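Local coordinates for endoglucanase A (Clostridium acetobutylicum, PDB 3IK2), which probably hydrolyses internal beta-1,4-glucosidic bonds of cellulose, as expected of a family 44 glycoside hydrolase built on a TIM-like barrel, at residues A[356-361]-A[382-387]; A[365-370]-A[396-401]; A[371-376]-A[428-433]; A[400-405]-A[442-447]; A[470-475]-A[479-484]. All coordinates share one frame; numbering follows the deposited sequence.

Contact 1 (A[356-361]-A[382-387]); sequences GGEDHI and ATYWEC
Glu-358 and Glu-386 meet where two loops of the TIM-like barrel come together. One loop follows barrel strand 347-353. The other follows strand 379-384, the last of the eight. Both leave the C-terminal ends of their strands, the end that carries the active site in TIM barrels. Glu-358 sits in a type I turn from Gly-357 to His-360 and sends its carboxylate to the second loop. The two carboxylates stand nearly perpendicular, with planes 84° apart. Glu-358 OE1 lies 2.6 Å from Glu-386 OE1. The chain of Glu-358 runs extended beyond CG (chi2 172°), which carries the carboxylate over. The CB of Glu-386 points away from the first loop, and a bend at chi2 returns its carboxylate to Glu-358.

Several polar groups surround the pair. Asn-354 ND2 bonds Glu-358 OE2, and Asn-388 N bonds Glu-386 OE1. Asn-392 ND2 bonds Glu-386 OE2. That oxygen lies at the edge of the Tyr-384 ring, in its plane, with Tyr-384 OH 2.9 Å from Glu-386 OE2; the place of OH is less sure because it crowds Glu-358. The backbone of the second loop completes the contact. Cys-387 N donates to Glu-358 OE2 over 3.0 Å, with an N-H...O angle of 151°, and uses the syn lone pair of that oxygen.

Contact 2 (A[365-370]-A[396-401]); sequences IAQADA and QSAFNL
Ala-368 and Ala-398 form the apolar centre of this contact between two helices, 361-376 and 393-403. Their CA atoms are 4.7 Å apart, the nearest pair across the two segments. The methyl groups meet with CB to CB at 3.9 Å. Ala-398 CB also lies 3.4 Å from the backbone N of Ala-368. Gln-367 CG packs against the same Ala-398 CB at 3.5 Å. The short alanine side chains allow the axes of segments 365-370 and 396-401 to approach to 8.1 Å, crossing at -37°.

The second kind of contact is between an amide and a ring. The chain of Gln-367 bends at chi2 (61°), which turns the amide toward Phe-399. NE2 of Gln-367 lies 3.2 Å from CE1 of Phe-399. The amide and ring planes are only 12° apart, but NE2 approaches the ring obliquely.

No hydrogen bond joins the two segments. The polar bonds run outward instead. Ser-397 OG bonds Ser-479 O, and NE2 of Gln-367 has a hydrogen-bond partner in Tyr-353 OH on a barrel strand. The contact is therefore held by van der Waals packing of two alanines, the Gln-367 chain and the Phe-399 ring.

Contact 3 (A[371-376]-A[428-433]); sequences LGVFGK and STYASV
Gly-372 and Tyr-430 are the residues whose CA atoms come nearest across the two segments, at 6.3 Å. The axes of helix segment 371-376 and strand segment 428-433 pass 9.2 Å apart at an angle of 48°.

The ring of Tyr-430 lies flat against the helix backbone. Gly-372 CA stands over the ring centre, 3.6 Å from the centroid and 5° off the normal, in a CH-pi contact. With no side chain at Gly-372, the ring can come this close. Val-373 CG2 touches Tyr-430 OH at 3.3 Å. The extended Lys-376 side chain runs at about a right angle to that of Tyr-430, and its CD meets the ring edge near the plane. Lys-376 NZ donates over 3.0 Å to a water that also lies 2.6 Å from Thr-429 O and bridges the two.

Tyr-430 OH is hydrogen-bonded to Asp-369, about one turn before Gly-372 on helix 361-376. The contact thus lays this helix of the barrel over strand 427-433, which lies between strands 415-421 and 440-447.

Contact 4 (A[400-405]-A[442-447]); sequences NLYNNY and DIIVMN
The ring of Tyr-402 carries Ile-444 on one face. Ile-444 CD1 sits 4.2 Å from the ring centroid and 14° off the normal, offset toward the rim, in a CH-pi contact. Ile-444 CG1 reaches CE1 of the Tyr-402 ring at 3.6 Å, and the two side chains cross at about a right angle. Near the start of strand 440-447, the ring of Tyr-405 and the carboxylate of Asp-442 have planes 63° apart. Tyr-405 OH and Asp-442 OD1, at 4.2 Å, are too far apart for a hydrogen bond.

Leu-401 meets Ile-444 tip to tip, CD2 to CD1 at 4.1 Å. CG1 of Ile-444 is anti to its carbonyl carbon (chi1 -55°), and a bend at chi2 lets CD1 touch both Leu-401 CD2 and the face of the Tyr-402 ring.

This joins the C-terminal end of helix 393-403 to the mixed sheet. The segments share no hydrogen bond. The close contacts are apolar; Tyr-402 OH and Asp-442 OD1 bond to Ala-368 and His-506, outside the segments.

Contact 5 (A[470-475]-A[479-484]); sequences QVWGFD and SNITKR
Asp-475 and Arg-484 form a salt bridge across a beta hairpin. Arg-484 NH1 donates to Asp-475 OD2 over 3.0 Å. That oxygen lies in the guanidinium plane but is met from above its own carboxylate plane, and the two planes are 75° apart. NH2 of Arg-484 adds weak bonds to the same oxygen and to Gly-473 O. Bends at chi2 and chi3 bring the guanidinium back over Gly-473, which has no side chain to block it.

At the other end, Lys-483 NZ donates to Gln-470 OE1 over 2.9 Å. A water accepts from Lys-483 NZ and Val-471 N and lies 2.6 Å from Arg-484 O.

Between these ends the strands run antiparallel. Gly-473 and Thr-482 form a hydrogen-bonded pair: Gly-473 N to Thr-482 O and Thr-482 N to Gly-473 O are each 3.0 Å. Trp-472 and Lys-483 form the adjacent non-hydrogen-bonded pair. Lys-483 CG lies over a face of the indole, 4.1 Å from the centroid of its five-membered ring. Ile-481 CG2 packs on Trp-472 CB at 3.7 Å.

Strand 481-484 is an outermost strand of the mixed sheet. Strand 468-475 lies between it and strand 503-510, and Phe-474 packs on helix 393-403.

Contact 1 lies in the barrel loops and contact 2 between two helices. Contacts 3 and 4 join those helices to the mixed sheet, and contact 5 lies at its edge. Contacts 2 and 3 share helix 361-376, while contacts 2 and 4 share helix 393-403 and have centres about 8 Å apart. Contact 1 touches contact 2 through Tyr-384 CB and Phe-399 CZ, 3.9 Å apart. Asp-369 OD1 and Ser-428 OG, 2.9 Å apart, link contacts 2 and 3. Strands 427-433 and 440-447 are neighbours, so contacts 3 and 4 are joined by backbone bonds. Tyr-405 meets Trp-472 edge-to-face between contacts 4 and 5. The calcium site at Glu-48, Asp-144, Asp-147 and Ser-149 involves none of these segments.

Contact 1 (A[356-361]-A[382-387])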
# COMPACT_ATOMS: atom_id res chain seq x y z
N GLY A 356 -3.09 11.06 6.99
CA GLY A 356 -3.81 11.74 8.07
C GLY A 356 -4.86 12.70 7.57
O GLY A 356 -5.08 12.79 6.35
N GLY A 357 -5.51 13.43 8.49
CA GLY A 357 -6.61 14.37 8.17
C GLY A 357 -7.61 13.88 7.13
O GLY A 357 -7.93 14.60 6.17
N GLU A 358 -8.10 12.66 7.36
CA GLU A 358 -8.84 11.83 6.42
C GLU A 358 -10.20 12.42 6.11
O GLU A 358 -10.75 12.16 5.05
CB GLU A 358 -9.07 10.44 7.03
CG GLU A 358 -7.82 9.63 7.27
CD GLU A 358 -8.12 8.38 8.03
OE1 GLU A 358 -9.33 8.06 8.18
OE2 GLU A 358 -7.17 7.69 8.45
N ASP A 359 -10.71 13.22 7.04
CA ASP A 359 -12.01 13.83 6.90
C ASP A 359 -11.92 15.33 6.57
O ASP A 359 -12.86 16.07 6.81
CB ASP A 359 -12.85 13.56 8.15
CG ASP A 359 -12.24 14.16 9.42
OD1 ASP A 359 -11.16 14.79 9.36
OD2 ASP A 359 -12.86 13.99 10.49
N HIS A 360 -10.81 15.72 5.95
CA HIS A 360 -10.46 17.12 5.63
C HIS A 360 -9.93 17.21 4.19
O HIS A 360 -9.33 16.26 3.70
CB HIS A 360 -9.37 17.59 6.62
CG HIS A 360 -8.98 19.03 6.47
ND1 HIS A 360 -9.71 20.07 7.02
CD2 HIS A 360 -7.93 19.60 5.84
CE1 HIS A 360 -9.12 21.21 6.74
NE2 HIS A 360 -8.04 20.96 6.02
N ILE A 361 -10.14 18.34 3.52
CA ILE A 361 -9.67 18.52 2.13
C ILE A 361 -8.16 18.26 1.97
O ILE A 361 -7.72 17.71 0.94
CB ILE A 361 -10.08 19.94 1.54
CG1 ILE A 361 -9.69 20.12 0.06
CG2 ILE A 361 -9.46 21.09 2.36
CD1 ILE A 361 -10.15 19.03 -0.94
N ALA A 382 -0.49 -0.77 -3.81
CA ALA A 382 -0.56 0.04 -2.60
C ALA A 382 -1.92 -0.16 -1.93
O ALA A 382 -2.93 -0.25 -2.61
CB ALA A 382 -0.33 1.51 -2.93
N THR A 383 -1.90 -0.26 -0.61
CA THR A 383 -3.08 -0.43 0.20
C THR A 383 -3.02 0.58 1.37
O THR A 383 -2.11 0.58 2.21
CB THR A 383 -3.32 -1.91 0.65
OG1 THR A 383 -2.10 -2.55 1.01
CG2 THR A 383 -3.96 -2.74 -0.47
N TYR A 384 -3.99 1.50 1.35
CA TYR A 384 -4.21 2.46 2.40
C TYR A 384 -4.56 1.71 3.69
O TYR A 384 -5.16 0.63 3.64
CB TYR A 384 -5.39 3.31 1.93
CG TYR A 384 -6.05 4.17 2.97
CD1 TYR A 384 -5.56 5.45 3.23
CD2 TYR A 384 -7.18 3.73 3.65
CE1 TYR A 384 -6.15 6.25 4.16
CE2 TYR A 384 -7.79 4.53 4.59
CZ TYR A 384 -7.27 5.80 4.83
OH TYR A 384 -7.85 6.64 5.76
N TRP A 385 -4.15 2.28 4.83
CA TRP A 385 -4.45 1.79 6.17
C TRP A 385 -5.21 2.90 6.92
O TRP A 385 -4.71 4.02 7.06
CB TRP A 385 -3.19 1.38 6.97
CG TRP A 385 -3.57 0.75 8.28
CD1 TRP A 385 -3.89 1.40 9.45
CD2 TRP A 385 -3.69 -0.67 8.57
NE1 TRP A 385 -4.23 0.48 10.43
CE2 TRP A 385 -4.11 -0.79 9.92
CE3 TRP A 385 -3.48 -1.85 7.83
CZ2 TRP A 385 -4.34 -2.03 10.54
CZ3 TRP A 385 -3.71 -3.10 8.45
CH2 TRP A 385 -4.13 -3.17 9.78
N GLU A 386 -6.42 2.55 7.38
CA GLU A 386 -7.33 3.43 8.10
C GLU A 386 -6.81 3.78 9.49
O GLU A 386 -6.53 2.89 10.29
CB GLU A 386 -8.69 2.73 8.23
CG GLU A 386 -9.75 3.56 8.99
CD GLU A 386 -9.89 4.95 8.46
OE1 GLU A 386 -10.08 5.88 9.27
OE2 GLU A 386 -9.84 5.11 7.21
N CYS A 387 -6.68 5.09 9.77
CA CYS A 387 -6.21 5.55 11.08
C CYS A 387 -7.17 6.45 11.88
O CYS A 387 -6.75 7.00 12.90
CB CYS A 387 -4.87 6.25 10.94
SG CYS A 387 -3.59 5.18 10.27

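Contact 2 (A[365-370]-A[396-401])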
# COMPACT_ATOMS: atom_id res chain seq x y z
N ILE A 365 -6.53 15.73 -0.64
CA ILE A 365 -5.60 16.20 -1.65
C ILE A 365 -4.32 15.37 -1.53
O ILE A 365 -3.76 14.92 -2.55
CB ILE A 365 -5.33 17.74 -1.50
CG1 ILE A 365 -6.50 18.53 -2.13
CG2 ILE A 365 -3.94 18.12 -2.09
CD1 ILE A 365 -6.48 20.05 -1.94
N ALA A 366 -3.89 15.13 -0.29
CA ALA A 366 -2.67 14.35 -0.06
C ALA A 366 -2.82 12.89 -0.52
O ALA A 366 -1.89 12.32 -1.09
CB ALA A 366 -2.23 14.42 1.39
N GLN A 367 -3.98 12.30 -0.28
CA GLN A 367 -4.35 10.97 -0.77
C GLN A 367 -4.45 10.92 -2.30
O GLN A 367 -3.95 9.98 -2.93
CB GLN A 367 -5.67 10.51 -0.15
CG GLN A 367 -6.11 9.07 -0.56
CD GLN A 367 -5.12 7.96 -0.16
OE1 GLN A 367 -4.37 8.09 0.81
NE2 GLN A 367 -5.11 6.86 -0.93
N ALA A 368 -5.10 11.94 -2.90
CA ALA A 368 -5.15 12.04 -4.37
C ALA A 368 -3.75 12.17 -4.96
O ALA A 368 -3.44 11.56 -6.00
CB ALA A 368 -6.07 13.18 -4.85
N ASP A 369 -2.90 12.90 -4.27
CA ASP A 369 -1.54 13.12 -4.75
C ASP A 369 -0.73 11.84 -4.64
O ASP A 369 -0.01 11.50 -5.58
CB ASP A 369 -0.87 14.27 -3.98
CG ASP A 369 0.41 14.76 -4.64
OD1 ASP A 369 0.49 14.75 -5.86
OD2 ASP A 369 1.37 15.15 -3.95
N ALA A 370 -0.86 11.14 -3.50
CA ALA A 370 -0.18 9.84 -3.30
C ALA A 370 -0.55 8.84 -4.36
O ALA A 370 0.33 8.16 -4.86
CB ALA A 370 -0.46 9.26 -1.88
N GLN A 396 -11.99 8.82 0.81
CA GLN A 396 -12.84 8.14 -0.16
C GLN A 396 -12.99 8.98 -1.42
O GLN A 396 -12.94 8.43 -2.52
CB GLN A 396 -14.20 7.81 0.45
CG GLN A 396 -14.12 6.87 1.62
CD GLN A 396 -15.47 6.28 1.99
OE1 GLN A 396 -16.25 5.92 1.12
NE2 GLN A 396 -15.73 6.14 3.28
N SER A 397 -13.11 10.30 -1.29
CA SER A 397 -13.18 11.17 -2.49
C SER A 397 -11.97 11.00 -3.41
O SER A 397 -12.12 11.02 -4.62
CB SER A 397 -13.27 12.65 -2.15
OG SER A 397 -14.17 12.91 -1.11
N ALA A 398 -10.78 10.90 -2.84
CA ALA A 398 -9.55 10.74 -3.61
C ALA A 398 -9.59 9.47 -4.43
O ALA A 398 -9.32 9.51 -5.63
CB ALA A 398 -8.32 10.78 -2.71
N PHE A 399 -9.98 8.35 -3.80
CA PHE A 399 -10.14 7.09 -4.52
C PHE A 399 -11.18 7.21 -5.64
O PHE A 399 -10.95 6.75 -6.77
CB PHE A 399 -10.54 5.97 -3.55
CG PHE A 399 -9.38 5.34 -2.81
CD1 PHE A 399 -8.93 5.86 -1.59
CD2 PHE A 399 -8.74 4.19 -3.33
CE1 PHE A 399 -7.85 5.26 -0.89
CE2 PHE A 399 -7.66 3.59 -2.62
CZ PHE A 399 -7.22 4.12 -1.42
N ASN A 400 -12.33 7.78 -5.33
CA ASN A 400 -13.38 8.01 -6.34
C ASN A 400 -12.97 9.00 -7.42
O ASN A 400 -13.43 8.89 -8.55
CB ASN A 400 -14.69 8.46 -5.69
CG ASN A 400 -15.35 7.35 -4.95
OD1 ASN A 400 -15.20 6.19 -5.34
ND2 ASN A 400 -16.05 7.67 -3.86
N LEU A 401 -12.11 9.95 -7.08
CA LEU A 401 -11.65 10.89 -8.09
C LEU A 401 -10.93 10.17 -9.22
O LEU A 401 -11.01 10.58 -10.36
CB LEU A 401 -10.74 11.97 -7.49
CG LEU A 401 -10.39 13.10 -8.47
CD1 LEU A 401 -11.63 13.94 -8.79
CD2 LEU A 401 -9.23 13.98 -7.98

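Contact 3 (A[371-376]-A[428-433])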
# COMPACT_ATOMS: atom_id res chain seq x y z
N LEU A 371 -1.83 8.75 -4.73
CA LEU A 371 -2.31 7.86 -5.81
C LEU A 371 -1.73 8.22 -7.17
O LEU A 371 -1.33 7.33 -7.91
CB LEU A 371 -3.85 7.84 -5.89
CG LEU A 371 -4.48 7.23 -4.62
CD1 LEU A 371 -6.01 7.46 -4.58
CD2 LEU A 371 -4.12 5.73 -4.46
N GLY A 372 -1.65 9.52 -7.48
CA GLY A 372 -0.93 10.01 -8.69
C GLY A 372 0.53 9.60 -8.71
O GLY A 372 1.02 9.05 -9.72
N VAL A 373 1.22 9.84 -7.59
CA VAL A 373 2.62 9.44 -7.40
C VAL A 373 2.90 7.95 -7.65
O VAL A 373 3.83 7.60 -8.40
CB VAL A 373 3.17 9.83 -5.99
CG1 VAL A 373 4.56 9.26 -5.78
CG2 VAL A 373 3.23 11.36 -5.83
N PHE A 374 2.12 7.09 -6.98
CA PHE A 374 2.23 5.63 -7.15
C PHE A 374 2.14 5.26 -8.63
O PHE A 374 2.87 4.40 -9.11
CB PHE A 374 1.14 4.85 -6.40
CG PHE A 374 1.12 5.04 -4.91
CD1 PHE A 374 2.26 5.34 -4.19
CD2 PHE A 374 -0.09 4.86 -4.22
CE1 PHE A 374 2.20 5.51 -2.79
CE2 PHE A 374 -0.15 5.01 -2.83
CZ PHE A 374 1.00 5.33 -2.12
N GLY A 375 1.20 5.88 -9.34
CA GLY A 375 0.98 5.61 -10.75
C GLY A 375 2.05 6.18 -11.65
O GLY A 375 2.41 5.56 -12.64
N LYS A 376 2.55 7.37 -11.34
CA LYS A 376 3.55 8.00 -12.18
C LYS A 376 4.93 7.36 -12.00
O LYS A 376 5.69 7.22 -12.97
CB LYS A 376 3.62 9.51 -11.91
CG LYS A 376 4.75 10.23 -12.66
CD LYS A 376 4.58 11.71 -12.48
CE LYS A 376 5.67 12.52 -13.18
NZ LYS A 376 5.52 13.94 -12.75
N SER A 428 -0.39 19.88 -8.06
CA SER A 428 0.03 18.56 -8.60
C SER A 428 -0.78 18.28 -9.85
O SER A 428 -1.96 18.56 -9.88
CB SER A 428 -0.18 17.44 -7.59
OG SER A 428 0.79 17.52 -6.58
N THR A 429 -0.13 17.75 -10.89
CA THR A 429 -0.80 17.43 -12.17
C THR A 429 -0.33 16.07 -12.69
O THR A 429 0.88 15.81 -12.76
CB THR A 429 -0.53 18.50 -13.29
OG1 THR A 429 0.89 18.58 -13.57
CG2 THR A 429 -1.12 19.90 -12.91
N TYR A 430 -1.29 15.22 -13.04
CA TYR A 430 -1.03 13.90 -13.61
C TYR A 430 -1.89 13.79 -14.85
O TYR A 430 -3.03 14.22 -14.85
CB TYR A 430 -1.34 12.76 -12.57
CG TYR A 430 -0.54 12.94 -11.27
CD1 TYR A 430 0.81 12.59 -11.21
CD2 TYR A 430 -1.11 13.54 -10.14
CE1 TYR A 430 1.56 12.80 -10.05
CE2 TYR A 430 -0.38 13.73 -8.98
CZ TYR A 430 0.95 13.37 -8.95
OH TYR A 430 1.70 13.56 -7.81
N ALA A 431 -1.32 13.26 -15.92
CA ALA A 431 -2.09 12.98 -17.15
C ALA A 431 -1.94 11.52 -17.52
O ALA A 431 -0.85 10.94 -17.33
CB ALA A 431 -1.64 13.88 -18.30
N SER A 432 -3.01 10.93 -18.03
CA SER A 432 -2.95 9.56 -18.50
C SER A 432 -3.72 9.34 -19.80
O SER A 432 -4.70 10.05 -20.12
CB SER A 432 -3.48 8.58 -17.43
OG SER A 432 -4.85 8.81 -17.21
N VAL A 433 -3.28 8.33 -20.54
CA VAL A 433 -4.02 7.91 -21.73
C VAL A 433 -4.52 6.48 -21.43
O VAL A 433 -4.08 5.87 -20.48
CB VAL A 433 -3.14 8.12 -23.02
CG1 VAL A 433 -3.47 7.16 -24.07
CG2 VAL A 433 -3.29 9.57 -23.55
O HOH W 1 2.77 14.38 -13.79

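Contact 4 (A[400-405]-A[442-447])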
# COMPACT_ATOMS: atom_id res chain seq x y z
N ASN A 400 -12.33 7.78 -5.33
CA ASN A 400 -13.38 8.01 -6.34
C ASN A 400 -12.97 9.00 -7.42
O ASN A 400 -13.43 8.89 -8.55
CB ASN A 400 -14.69 8.46 -5.69
CG ASN A 400 -15.35 7.35 -4.95
OD1 ASN A 400 -15.20 6.19 -5.34
ND2 ASN A 400 -16.05 7.67 -3.86
N LEU A 401 -12.11 9.95 -7.08
CA LEU A 401 -11.65 10.89 -8.09
C LEU A 401 -10.93 10.17 -9.22
O LEU A 401 -11.01 10.58 -10.36
CB LEU A 401 -10.74 11.97 -7.49
CG LEU A 401 -10.39 13.10 -8.47
CD1 LEU A 401 -11.63 13.94 -8.79
CD2 LEU A 401 -9.23 13.98 -7.98
N TYR A 402 -10.22 9.10 -8.90
CA TYR A 402 -9.55 8.33 -9.91
C TYR A 402 -10.47 7.41 -10.71
O TYR A 402 -10.45 7.46 -11.94
CB TYR A 402 -8.36 7.57 -9.32
CG TYR A 402 -7.17 8.49 -9.11
CD1 TYR A 402 -6.19 8.60 -10.10
CD2 TYR A 402 -7.06 9.27 -7.96
CE1 TYR A 402 -5.10 9.47 -9.93
CE2 TYR A 402 -5.96 10.16 -7.78
CZ TYR A 402 -5.00 10.25 -8.78
OH TYR A 402 -3.92 11.09 -8.62
N ASN A 403 -11.29 6.61 -10.01
CA ASN A 403 -12.00 5.46 -10.63
C ASN A 403 -13.51 5.39 -10.48
O ASN A 403 -14.15 4.44 -10.89
CB ASN A 403 -11.40 4.15 -10.12
CG ASN A 403 -9.95 4.02 -10.48
OD1 ASN A 403 -9.61 4.07 -11.66
ND2 ASN A 403 -9.08 3.91 -9.47
N ASN A 404 -14.09 6.41 -9.90
CA ASN A 404 -15.53 6.52 -9.93
C ASN A 404 -15.93 7.97 -9.71
O ASN A 404 -16.64 8.29 -8.79
CB ASN A 404 -16.16 5.58 -8.90
CG ASN A 404 -17.66 5.56 -8.98
OD1 ASN A 404 -18.24 5.88 -10.02
ND2 ASN A 404 -18.31 5.16 -7.90
N TYR A 405 -15.40 8.85 -10.55
CA TYR A 405 -15.61 10.29 -10.36
C TYR A 405 -17.03 10.72 -10.74
O TYR A 405 -17.56 11.68 -10.19
CB TYR A 405 -14.57 11.09 -11.14
CG TYR A 405 -14.49 10.72 -12.61
CD1 TYR A 405 -15.23 11.39 -13.56
CD2 TYR A 405 -13.66 9.70 -13.04
CE1 TYR A 405 -15.14 11.06 -14.90
CE2 TYR A 405 -13.56 9.37 -14.38
CZ TYR A 405 -14.30 10.05 -15.30
OH TYR A 405 -14.23 9.70 -16.63
N ASP A 442 -7.12 11.70 -19.53
CA ASP A 442 -7.57 11.94 -18.16
C ASP A 442 -6.50 12.73 -17.46
O ASP A 442 -5.32 12.42 -17.60
CB ASP A 442 -7.83 10.63 -17.42
CG ASP A 442 -9.10 9.96 -17.87
OD1 ASP A 442 -10.20 10.33 -17.40
OD2 ASP A 442 -9.00 9.06 -18.72
N ILE A 443 -6.92 13.78 -16.75
CA ILE A 443 -5.96 14.64 -16.08
C ILE A 443 -6.43 14.82 -14.64
O ILE A 443 -7.60 15.11 -14.40
CB ILE A 443 -5.80 16.00 -16.79
CG1 ILE A 443 -5.52 15.81 -18.28
CG2 ILE A 443 -4.66 16.79 -16.18
CD1 ILE A 443 -5.75 17.07 -19.12
N ILE A 444 -5.52 14.62 -13.70
CA ILE A 444 -5.75 15.01 -12.30
C ILE A 444 -5.01 16.31 -12.04
O ILE A 444 -3.80 16.42 -12.31
CB ILE A 444 -5.27 13.93 -11.27
CG1 ILE A 444 -5.92 12.59 -11.56
CG2 ILE A 444 -5.57 14.37 -9.80
CD1 ILE A 444 -7.43 12.56 -11.34
N VAL A 445 -5.75 17.29 -11.53
CA VAL A 445 -5.19 18.59 -11.22
C VAL A 445 -5.69 19.01 -9.85
O VAL A 445 -6.90 18.99 -9.59
CB VAL A 445 -5.57 19.66 -12.32
CG1 VAL A 445 -4.94 20.97 -12.01
CG2 VAL A 445 -5.08 19.22 -13.66
N MET A 446 -4.75 19.36 -8.97
CA MET A 446 -5.06 19.82 -7.61
C MET A 446 -4.38 21.17 -7.35
O MET A 446 -3.21 21.38 -7.70
CB MET A 446 -4.56 18.86 -6.51
CG MET A 446 -5.07 17.42 -6.47
SD MET A 446 -3.75 16.37 -5.75
CE MET A 446 -3.33 15.43 -7.23
N ASN A 447 -5.10 22.03 -6.65
CA ASN A 447 -4.56 23.26 -6.15
C ASN A 447 -4.33 23.08 -4.64
O ASN A 447 -5.28 23.09 -3.86
CB ASN A 447 -5.54 24.42 -6.48
CG ASN A 447 -5.12 25.76 -5.88
OD1 ASN A 447 -4.08 25.90 -5.26
ND2 ASN A 447 -5.97 26.78 -6.06

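Contact 5 (A[470-475]-A[479-484])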
# COMPACT_ATOMS: atom_id res chain seq x y z
N GLN A 470 -14.62 17.67 -19.91
CA GLN A 470 -15.53 17.63 -18.75
C GLN A 470 -14.72 17.54 -17.45
O GLN A 470 -13.61 17.00 -17.43
CB GLN A 470 -16.49 16.46 -18.85
CG GLN A 470 -17.52 16.61 -19.96
CD GLN A 470 -18.50 15.44 -19.97
OE1 GLN A 470 -19.66 15.61 -19.64
NE2 GLN A 470 -18.03 14.25 -20.34
N VAL A 471 -15.29 18.04 -16.37
CA VAL A 471 -14.53 18.22 -15.14
C VAL A 471 -15.35 17.80 -13.91
O VAL A 471 -16.49 18.20 -13.78
CB VAL A 471 -14.06 19.69 -14.97
CG1 VAL A 471 -13.23 19.84 -13.68
CG2 VAL A 471 -13.27 20.19 -16.22
N TRP A 472 -14.74 16.98 -13.04
CA TRP A 472 -15.35 16.55 -11.77
C TRP A 472 -14.40 16.82 -10.61
O TRP A 472 -13.21 16.66 -10.76
CB TRP A 472 -15.68 15.06 -11.77
CG TRP A 472 -16.79 14.65 -12.71
CD1 TRP A 472 -18.10 14.39 -12.40
CD2 TRP A 472 -16.65 14.41 -14.10
NE1 TRP A 472 -18.79 14.01 -13.54
CE2 TRP A 472 -17.92 14.02 -14.59
CE3 TRP A 472 -15.57 14.49 -15.00
CZ2 TRP A 472 -18.14 13.72 -15.94
CZ3 TRP A 472 -15.79 14.18 -16.34
CH2 TRP A 472 -17.06 13.80 -16.79
N GLY A 473 -14.92 17.17 -9.45
CA GLY A 473 -14.03 17.52 -8.35
C GLY A 473 -14.62 17.64 -6.97
O GLY A 473 -15.82 17.62 -6.79
N PHE A 474 -13.73 17.75 -6.00
CA PHE A 474 -14.09 17.96 -4.61
C PHE A 474 -13.17 19.04 -4.10
O PHE A 474 -12.11 19.30 -4.71
CB PHE A 474 -14.00 16.67 -3.76
CG PHE A 474 -12.63 16.04 -3.71
CD1 PHE A 474 -11.73 16.38 -2.69
CD2 PHE A 474 -12.25 15.08 -4.64
CE1 PHE A 474 -10.47 15.80 -2.62
CE2 PHE A 474 -10.99 14.48 -4.58
CZ PHE A 474 -10.09 14.85 -3.56
N ASP A 475 -13.57 19.66 -3.00
CA ASP A 475 -12.92 20.85 -2.51
C ASP A 475 -13.25 20.98 -1.02
O ASP A 475 -13.85 20.06 -0.43
CB ASP A 475 -13.39 22.08 -3.32
CG ASP A 475 -14.91 22.26 -3.31
OD1 ASP A 475 -15.57 21.82 -2.34
OD2 ASP A 475 -15.44 22.85 -4.27
N SER A 479 -16.73 16.89 0.30
CA SER A 479 -16.08 15.64 -0.17
C SER A 479 -16.79 14.97 -1.36
O SER A 479 -16.18 14.17 -2.07
CB SER A 479 -15.91 14.61 0.97
OG SER A 479 -17.14 14.27 1.61
N ASN A 480 -18.07 15.29 -1.55
CA ASN A 480 -18.85 14.75 -2.64
C ASN A 480 -18.30 15.23 -3.96
O ASN A 480 -18.07 16.41 -4.13
CB ASN A 480 -20.32 15.14 -2.49
CG ASN A 480 -20.96 14.54 -1.25
OD1 ASN A 480 -21.83 15.15 -0.64
ND2 ASN A 480 -20.52 13.34 -0.87
N ILE A 481 -18.04 14.31 -4.88
CA ILE A 481 -17.50 14.72 -6.16
C ILE A 481 -18.64 15.27 -6.99
O ILE A 481 -19.61 14.57 -7.26
CB ILE A 481 -16.79 13.56 -6.86
CG1 ILE A 481 -15.51 13.18 -6.11
CG2 ILE A 481 -16.48 13.93 -8.30
CD1 ILE A 481 -14.98 11.83 -6.52
N THR A 482 -18.52 16.54 -7.39
CA THR A 482 -19.54 17.18 -8.21
C THR A 482 -19.00 17.41 -9.62
O THR A 482 -17.83 17.71 -9.79
CB THR A 482 -20.01 18.51 -7.59
OG1 THR A 482 -18.89 19.41 -7.48
CG2 THR A 482 -20.63 18.27 -6.21
N LYS A 483 -19.85 17.27 -10.62
CA LYS A 483 -19.52 17.67 -11.97
C LYS A 483 -19.41 19.18 -12.00
O LYS A 483 -20.35 19.90 -11.59
CB LYS A 483 -20.56 17.19 -12.97
CG LYS A 483 -20.14 17.40 -14.44
CD LYS A 483 -21.16 16.79 -15.39
CE LYS A 483 -20.52 16.43 -16.73
NZ LYS A 483 -20.54 17.54 -17.71
N ARG A 484 -18.26 19.66 -12.45
CA ARG A 484 -18.02 21.09 -12.53
C ARG A 484 -18.25 21.57 -13.96
O ARG A 484 -18.58 20.81 -14.85
CB ARG A 484 -16.63 21.43 -11.97
CG ARG A 484 -16.20 20.43 -10.90
CD ARG A 484 -15.43 21.00 -9.73
NE ARG A 484 -15.88 20.42 -8.45
CZ ARG A 484 -15.73 21.01 -7.26
NH1 ARG A 484 -15.11 22.19 -7.15
NH2 ARG A 484 -16.21 20.42 -6.17
O HOH W 2 -18.07 19.04 -16.73